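Local structure of neurotoxin (Clostridium botulinum, 1ZB7) at residues Ile20-Phe25 with Asn157-Gly162; Ser137-Ile142 with Asp149-Leu154. The protein is the light chain of a botulinum neurotoxin, a zinc endopeptidase that enters the host cytosol and cleaves synaptobrevins, hydrolysing an Ala-Ala bond of VAMP2. All blocks are in the same frame, centred on the assembly; numbering follows the deposited sequence.

Contact 1: Ile20-Phe25 with Asn157-Gly162; sequences IMMEPF and NLIIFG
Pro24 and Ile159 bring the two backbones closest, with CA atoms 8.2 Å apart; strands 34-38 and 43-46 lie between strands 19-23 and 158-161 in the sheet, so the segments share no hydrogen bonds and meet through side chains alone. From Ile159 the CD1 tip does the touching: CG1 stands opposite the carbonyl carbon and the chain runs on nearly straight from there (chi2 162°), which carries CD1 into the notch between Pro24 and Met22. Ile159 CD1 rests 4.1 Å from Pro24 CB and, tip to tip with the methionine, 4.1 Å from Met22 SD. The Met22 chain starts out between its own backbone N and carbonyl carbon (chi1 66°) and bends again at chi2 and chi3, swinging the sulfur toward the isoleucine.

Two residues further on, Phe161 presents the CZ end of its ring to the residues after strand 19-23. Pro24 CG meets it at the edge, in the ring plane, 3.5 Å from Phe161 CZ. Phe25 reaches it from the opposite direction: Phe25 CZ sits over one face, 3.7 Å from Phe161 CZ. The rings meet obliquely, their planes at 35° and centroids 5.4 Å apart. Pro24 CG also lies over the rim of a Phe25 face, so one proline carbon touches both rings beside the point where they meet. Tyr52 stacks on Phe25, while Val46 of strand 43-46 touches both Ile159 and Phe161.

All five touching residues are buried, and each contributes carbon or sulfur to the contact. With no polar bond to set direction, cohesion here probably comes from dispersion and exclusion of water, and the side chains join the end of strand 19-23 to strand 158-161 across the two strands between.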
ATOM      1  N   ILE A  20      20.341  23.999  29.535  1.00 39.48           N
ATOM      2  CA  ILE A  20      19.381  25.026  29.848  1.00 38.69           C
ATOM      3  C   ILE A  20      18.034  24.448  30.291  1.00 38.95           C
ATOM      4  O   ILE A  20      17.752  23.211  30.149  1.00 38.86           O
ATOM      5  CB  ILE A  20      19.126  26.002  28.558  1.00 39.16           C
ATOM      6  CG1 ILE A  20      18.389  25.224  27.446  1.00 39.44           C
ATOM      7  CG2 ILE A  20      20.391  26.594  27.975  1.00 39.46           C
ATOM      8  CD1 ILE A  20      17.785  26.180  26.276  1.00 41.83           C
ATOM      9  N   MET A  21      17.213  25.358  30.830  1.00 39.73           N
ATOM     10  CA  MET A  21      15.780  25.218  31.050  1.00 40.94           C
ATOM     11  C   MET A  21      15.034  25.860  29.907  1.00 41.71           C
ATOM     12  O   MET A  21      15.284  26.989  29.546  1.00 41.87           O
ATOM     13  CB  MET A  21      15.368  25.834  32.381  1.00 41.80           C
ATOM     14  CG  MET A  21      16.012  25.150  33.619  1.00 42.62           C
ATOM     15  SD  MET A  21      15.840  23.332  33.702  1.00 45.86           S
ATOM     16  CE  MET A  21      14.147  23.133  34.252  1.00 43.22           C
ATOM     17  N   MET A  22      14.137  25.111  29.303  1.00 42.75           N
ATOM     18  CA  MET A  22      13.451  25.566  28.139  1.00 44.22           C
ATOM     19  C   MET A  22      11.981  25.177  28.149  1.00 43.66           C
ATOM     20  O   MET A  22      11.598  24.187  28.701  1.00 42.64           O
ATOM     21  CB  MET A  22      14.126  25.065  26.825  1.00 44.96           C
ATOM     22  CG  MET A  22      14.068  23.598  26.620  1.00 45.67           C
ATOM     23  SD  MET A  22      13.925  23.011  24.954  1.00 50.07           S
ATOM     24  CE  MET A  22      15.540  23.469  24.244  1.00 46.36           C
ATOM     25  N   GLU A  23      11.180  26.011  27.520  1.00 46.24           N
ATOM     26  CA  GLU A  23       9.760  25.837  27.442  1.00 49.27           C
ATOM     27  C   GLU A  23       9.429  25.812  25.947  1.00 50.48           C
ATOM     28  O   GLU A  23       9.363  26.814  25.316  1.00 48.14           O
ATOM     29  CB  GLU A  23       9.134  26.974  28.216  1.00 49.84           C
ATOM     30  CG  GLU A  23       7.793  26.725  28.725  1.00 55.05           C
ATOM     31  CD  GLU A  23       6.786  27.153  27.741  1.00 61.24           C
ATOM     32  OE1 GLU A  23       6.468  28.380  27.786  1.00 70.18           O
ATOM     33  OE2 GLU A  23       6.381  26.265  26.922  1.00 64.82           O
ATOM     34  N   PRO A  24       9.342  24.620  25.358  1.00 54.07           N
ATOM     35  CA  PRO A  24       9.213  24.493  23.888  1.00 56.14           C
ATOM     36  C   PRO A  24       7.816  24.494  23.253  1.00 58.30           C
ATOM     37  O   PRO A  24       7.704  24.334  22.067  1.00 57.76           O
ATOM     38  CB  PRO A  24       9.834  23.134  23.623  1.00 56.09           C
ATOM     39  CG  PRO A  24       9.652  22.355  24.919  1.00 55.56           C
ATOM     40  CD  PRO A  24       9.404  23.310  26.032  1.00 53.90           C
ATOM     41  N   PHE A  25       6.776  24.611  24.044  1.00 62.29           N
ATOM     42  CA  PHE A  25       5.393  24.580  23.551  1.00 66.66           C
ATOM     43  C   PHE A  25       4.945  25.943  23.933  1.00 70.26           C
ATOM     44  O   PHE A  25       5.160  26.356  25.069  1.00 73.88           O
ATOM     45  CB  PHE A  25       4.579  23.481  24.276  1.00 65.85           C
ATOM     46  CG  PHE A  25       5.245  22.136  24.237  1.00 67.32           C
ATOM     47  CD1 PHE A  25       5.517  21.519  23.008  1.00 66.45           C
ATOM     48  CD2 PHE A  25       5.643  21.486  25.421  1.00 70.15           C
ATOM     49  CE1 PHE A  25       6.160  20.303  22.949  1.00 66.77           C
ATOM     50  CE2 PHE A  25       6.282  20.224  25.372  1.00 67.77           C
ATOM     51  CZ  PHE A  25       6.556  19.645  24.129  1.00 67.26           C
ATOM     52  N   ASN A 157      16.646  24.484  15.571  1.00 38.84           N
ATOM     53  CA  ASN A 157      16.166  23.738  14.382  1.00 38.49           C
ATOM     54  C   ASN A 157      15.381  22.443  14.735  1.00 40.05           C
ATOM     55  O   ASN A 157      14.386  22.116  14.102  1.00 41.43           O
ATOM     56  CB  ASN A 157      17.345  23.419  13.447  1.00 36.76           C
ATOM     57  CG  ASN A 157      17.910  24.644  12.763  1.00 39.09           C
ATOM     58  OD1 ASN A 157      17.570  25.803  13.080  1.00 36.41           O
ATOM     59  ND2 ASN A 157      18.731  24.401  11.783  1.00 37.45           N
ATOM     60  N   LEU A 158      15.881  21.719  15.754  1.00 41.45           N
ATOM     61  CA  LEU A 158      15.434  20.429  16.192  1.00 40.33           C
ATOM     62  C   LEU A 158      15.523  20.272  17.709  1.00 41.20           C
ATOM     63  O   LEU A 158      16.601  20.520  18.323  1.00 41.57           O
ATOM     64  CB  LEU A 158      16.236  19.313  15.505  1.00 39.73           C
ATOM     65  CG  LEU A 158      15.803  17.878  15.838  1.00 41.46           C
ATOM     66  CD1 LEU A 158      14.321  17.587  15.534  1.00 41.99           C
ATOM     67  CD2 LEU A 158      16.718  16.914  15.143  1.00 43.45           C
ATOM     68  N   ILE A 159      14.360  19.931  18.301  1.00 41.75           N
ATOM     69  CA  ILE A 159      14.216  19.478  19.661  1.00 41.99           C
ATOM     70  C   ILE A 159      13.682  17.992  19.701  1.00 42.23           C
ATOM     71  O   ILE A 159      12.654  17.662  19.093  1.00 41.40           O
ATOM     72  CB  ILE A 159      13.376  20.442  20.523  1.00 42.25           C
ATOM     73  CG1 ILE A 159      13.933  21.828  20.493  1.00 41.91           C
ATOM     74  CG2 ILE A 159      13.314  19.949  21.978  1.00 43.10           C
ATOM     75  CD1 ILE A 159      12.955  22.885  20.929  1.00 45.96           C
ATOM     76  N   ILE A 160      14.489  17.112  20.336  1.00 41.76           N
ATOM     77  CA  ILE A 160      14.159  15.701  20.539  1.00 41.44           C
ATOM     78  C   ILE A 160      13.755  15.436  21.964  1.00 40.56           C
ATOM     79  O   ILE A 160      14.560  15.510  22.893  1.00 40.91           O
ATOM     80  CB  ILE A 160      15.291  14.761  20.085  1.00 41.79           C
ATOM     81  CG1 ILE A 160      15.659  15.103  18.635  1.00 41.58           C
ATOM     82  CG2 ILE A 160      14.844  13.251  20.250  1.00 43.10           C
ATOM     83  CD1 ILE A 160      16.706  14.221  18.001  1.00 43.70           C
ATOM     84  N   PHE A 161      12.462  15.146  22.115  1.00 40.76           N
ATOM     85  CA  PHE A 161      11.877  14.573  23.324  1.00 40.66           C
ATOM     86  C   PHE A 161      11.898  13.078  23.376  1.00 40.45           C
ATOM     87  O   PHE A 161      12.054  12.410  22.374  1.00 38.42           O
ATOM     88  CB  PHE A 161      10.422  15.015  23.467  1.00 40.72           C
ATOM     89  CG  PHE A 161      10.277  16.360  24.058  1.00 43.63           C
ATOM     90  CD1 PHE A 161       9.885  16.505  25.401  1.00 51.62           C
ATOM     91  CD2 PHE A 161      10.515  17.480  23.303  1.00 46.81           C
ATOM     92  CE1 PHE A 161       9.752  17.762  25.955  1.00 51.34           C
ATOM     93  CE2 PHE A 161      10.408  18.730  23.857  1.00 47.56           C
ATOM     94  CZ  PHE A 161      10.047  18.864  25.181  1.00 50.32           C
ATOM     95  N   GLY A 162      11.633  12.577  24.583  1.00 41.10           N
ATOM     96  CA  GLY A 162      11.189  11.244  24.827  1.00 40.40           C
ATOM     97  C   GLY A 162       9.740  11.095  24.343  1.00 41.34           C
ATOM     98  O   GLY A 162       9.089  12.078  23.882  1.00 41.05           O
TER

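Contact 2: Ser137-Ile142 with Asp149-Leu154; sequences SINKKI and DQIKGL
Ile138 and Leu154 face each other as an antiparallel hydrogen-bonded pair: Ile138 N gives a nearly straight bond to Leu154 O at 3.0 Å, while the return from Leu154 N to Ile138 O is weak, bent to 128° at the hydrogen. Lys140 and Lys152 form the next such pair, with Lys140 N to Lys152 O and Lys152 N to Lys140 O both at 2.9 Å. Ile142 N donates to Gln150 O.

On the face that carries Asn139, Lys141 and Ile151, the isoleucine serves two neighbours. With CG1 opposite the carbonyl carbon (chi1 -48°), Ile151 CD1 lies alongside Lys141 CG at 3.6 Å; opposite the backbone N, Ile151 CG2 slants across the Asn139 amide, 3.7 Å from Asn139 OD1. Asn139 ND2 is hydrogen-bonded to Glu23 OE1. The other face pairs aliphatic stems, with Leu154 CB 4.0 Å from Lys140 CB.

Several polar ends are held by other parts of the chain. Lys141 makes a cation-pi contact with Tyr33, and Lys141 NZ stays 5.2 Å from Asp149 OD2, too far for a salt bridge. Lys140 NZ donates to Asn16 O and Ser137 OG bonds Ala131 O. Within the hairpin loop, Asp149 OD1 accepts from Gln144 N.

This is a beta hairpin at the molecular surface. Strand 150-155 is the outermost strand of the mixed sheet on this side, and strand 137-142 joins it to strand 19-23, whose Ile20 touches the side chains of Lys140 and Leu154.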
ATOM      1  N   SER A 137      10.937  30.497  17.406  1.00 41.82           N
ATOM      2  CA  SER A 137      11.437  30.747  18.770  1.00 42.79           C
ATOM      3  C   SER A 137      10.609  30.057  19.896  1.00 43.33           C
ATOM      4  O   SER A 137       9.375  29.980  19.842  1.00 42.71           O
ATOM      5  CB  SER A 137      11.484  32.238  19.119  1.00 42.72           C
ATOM      6  OG  SER A 137      12.459  32.975  18.309  1.00 47.08           O
ATOM      7  N   ILE A 138      11.345  29.559  20.886  1.00 43.73           N
ATOM      8  CA  ILE A 138      10.849  29.083  22.187  1.00 44.87           C
ATOM      9  C   ILE A 138      11.405  29.948  23.303  1.00 45.35           C
ATOM     10  O   ILE A 138      12.256  30.807  23.092  1.00 44.31           O
ATOM     11  CB  ILE A 138      11.253  27.585  22.431  1.00 45.20           C
ATOM     12  CG1 ILE A 138      12.781  27.350  22.453  1.00 45.28           C
ATOM     13  CG2 ILE A 138      10.665  26.752  21.316  1.00 45.95           C
ATOM     14  CD1 ILE A 138      13.166  25.933  23.008  1.00 48.98           C
ATOM     15  N   ASN A 139      10.897  29.731  24.503  1.00 47.07           N
ATOM     16  CA  ASN A 139      11.378  30.414  25.704  1.00 47.44           C
ATOM     17  C   ASN A 139      12.512  29.606  26.339  1.00 46.36           C
ATOM     18  O   ASN A 139      12.414  28.391  26.542  1.00 45.61           O
ATOM     19  CB  ASN A 139      10.325  30.486  26.766  1.00 48.90           C
ATOM     20  CG  ASN A 139       9.142  31.390  26.419  1.00 53.63           C
ATOM     21  OD1 ASN A 139       9.288  32.483  25.926  1.00 53.38           O
ATOM     22  ND2 ASN A 139       7.933  30.911  26.779  1.00 60.49           N
ATOM     23  N   LYS A 140      13.549  30.321  26.690  1.00 46.11           N
ATOM     24  CA  LYS A 140      14.666  29.852  27.476  1.00 46.84           C
ATOM     25  C   LYS A 140      14.721  30.671  28.778  1.00 48.19           C
ATOM     26  O   LYS A 140      14.521  31.896  28.807  1.00 47.54           O
ATOM     27  CB  LYS A 140      15.939  30.072  26.637  1.00 47.41           C
ATOM     28  CG  LYS A 140      17.278  30.275  27.403  1.00 47.69           C
ATOM     29  CD  LYS A 140      18.444  30.535  26.362  1.00 47.04           C
ATOM     30  CE  LYS A 140      19.802  30.262  26.995  1.00 48.40           C
ATOM     31  NZ  LYS A 140      20.898  31.032  26.263  1.00 50.67           N
ATOM     32  N   LYS A 141      15.065  30.017  29.864  1.00 50.24           N
ATOM     33  CA  LYS A 141      15.134  30.678  31.144  1.00 51.55           C
ATOM     34  C   LYS A 141      16.581  30.723  31.562  1.00 53.90           C
ATOM     35  O   LYS A 141      17.176  29.659  31.780  1.00 57.28           O
ATOM     36  CB  LYS A 141      14.322  29.891  32.144  1.00 51.11           C
ATOM     37  CG  LYS A 141      13.816  30.657  33.264  1.00 52.33           C
ATOM     38  CD  LYS A 141      13.202  29.742  34.304  1.00 56.03           C
ATOM     39  CE  LYS A 141      11.684  29.671  34.236  1.00 56.29           C
ATOM     40  NZ  LYS A 141      11.229  29.108  35.540  1.00 57.31           N
ATOM     41  N   ILE A 142      17.112  31.929  31.732  1.00 55.34           N
ATOM     42  CA  ILE A 142      18.477  32.181  32.202  1.00 57.42           C
ATOM     43  C   ILE A 142      18.454  32.070  33.721  1.00 59.01           C
ATOM     44  O   ILE A 142      17.831  32.872  34.353  1.00 59.67           O
ATOM     45  CB  ILE A 142      18.996  33.625  31.821  1.00 56.99           C
ATOM     46  CG1 ILE A 142      18.881  33.927  30.319  1.00 57.91           C
ATOM     47  CG2 ILE A 142      20.411  33.827  32.256  1.00 56.51           C
ATOM     48  CD1 ILE A 142      19.761  33.026  29.420  1.00 59.77           C
ATOM     49  N   ASP A 149      14.861  35.072  37.540  1.00 71.50           N
ATOM     50  CA  ASP A 149      15.244  34.426  36.280  1.00 69.68           C
ATOM     51  C   ASP A 149      14.588  35.072  35.063  1.00 67.91           C
ATOM     52  O   ASP A 149      13.379  35.274  35.040  1.00 68.15           O
ATOM     53  CB  ASP A 149      14.941  32.934  36.359  1.00 69.54           C
ATOM     54  CG  ASP A 149      15.838  32.222  37.387  1.00 69.61           C
ATOM     55  OD1 ASP A 149      16.896  32.816  37.828  1.00 65.08           O
ATOM     56  OD2 ASP A 149      15.473  31.078  37.749  1.00 68.21           O
ATOM     57  N   GLN A 150      15.408  35.404  34.064  1.00 64.89           N
ATOM     58  CA  GLN A 150      14.925  36.087  32.881  1.00 63.06           C
ATOM     59  C   GLN A 150      14.489  35.087  31.835  1.00 59.55           C
ATOM     60  O   GLN A 150      15.075  34.032  31.726  1.00 58.21           O
ATOM     61  CB  GLN A 150      16.013  36.987  32.275  1.00 64.01           C
ATOM     62  CG  GLN A 150      17.021  37.573  33.283  1.00 67.64           C
ATOM     63  CD  GLN A 150      18.180  38.214  32.562  1.00 72.05           C
ATOM     64  OE1 GLN A 150      17.976  38.762  31.475  1.00 75.03           O
ATOM     65  NE2 GLN A 150      19.405  38.122  33.129  1.00 72.42           N
ATOM     66  N   ILE A 151      13.463  35.454  31.075  1.00 56.78           N
ATOM     67  CA  ILE A 151      12.914  34.667  29.980  1.00 54.92           C
ATOM     68  C   ILE A 151      13.346  35.322  28.650  1.00 52.98           C
ATOM     69  O   ILE A 151      13.009  36.432  28.362  1.00 53.39           O
ATOM     70  CB  ILE A 151      11.361  34.573  30.042  1.00 54.74           C
ATOM     71  CG1 ILE A 151      10.853  34.194  31.433  1.00 57.36           C
ATOM     72  CG2 ILE A 151      10.818  33.613  29.042  1.00 54.10           C
ATOM     73  CD1 ILE A 151      11.282  32.889  31.939  1.00 59.35           C
ATOM     74  N   LYS A 152      14.082  34.592  27.837  1.00 51.70           N
ATOM     75  CA  LYS A 152      14.697  35.076  26.584  1.00 49.91           C
ATOM     76  C   LYS A 152      14.250  34.149  25.431  1.00 47.25           C
ATOM     77  O   LYS A 152      13.979  32.961  25.629  1.00 47.75           O
ATOM     78  CB  LYS A 152      16.230  35.108  26.784  1.00 49.81           C
ATOM     79  CG  LYS A 152      16.697  36.382  27.592  1.00 53.06           C
ATOM     80  CD  LYS A 152      17.631  37.327  26.748  1.00 56.90           C
ATOM     81  CE  LYS A 152      17.518  38.813  27.065  1.00 61.14           C
ATOM     82  NZ  LYS A 152      18.555  39.293  28.073  1.00 65.81           N
ATOM     83  N   GLY A 153      14.097  34.691  24.259  1.00 44.21           N
ATOM     84  CA  GLY A 153      13.770  33.928  23.073  1.00 44.77           C
ATOM     85  C   GLY A 153      14.946  33.055  22.628  1.00 44.95           C
ATOM     86  O   GLY A 153      16.060  33.359  22.956  1.00 45.44           O
ATOM     87  N   LEU A 154      14.685  31.912  21.985  1.00 44.82           N
ATOM     88  CA  LEU A 154      15.736  31.014  21.580  1.00 43.64           C
ATOM     89  C   LEU A 154      15.322  30.332  20.346  1.00 42.79           C
ATOM     90  O   LEU A 154      14.304  29.650  20.334  1.00 43.03           O
ATOM     91  CB  LEU A 154      16.080  29.920  22.658  1.00 43.48           C
ATOM     92  CG  LEU A 154      17.128  28.851  22.218  1.00 41.98           C
ATOM     93  CD1 LEU A 154      18.524  29.459  22.056  1.00 41.27           C
ATOM     94  CD2 LEU A 154      17.228  27.684  23.165  1.00 41.74           C
TER

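In the fold
Both contacts belong to the same mixed sheet, their centres about 12 Å apart, and strand 19-23 links them. Along its hairpin-facing edge, Glu23 N lies 2.9 Å from Asn139 O and Met21 O 3.1 Å from Lys141 N, probable hydrogen bonds that continue the sheet into contact 2. Packing crosses the same boundary, with Ile20 CD1 3.5 Å from Leu154 CD2. In sequence, the hairpin of contact 2 is nested in the loop that contact 1 closes, and strand 150-155 leads directly into strand 158-161. The latter puts Leu158 against Leu232 and Val235 of helix 224-239, so segment 157-162 of contact 1 packs directly on the helix that carries the HExxH zinc-protease motif.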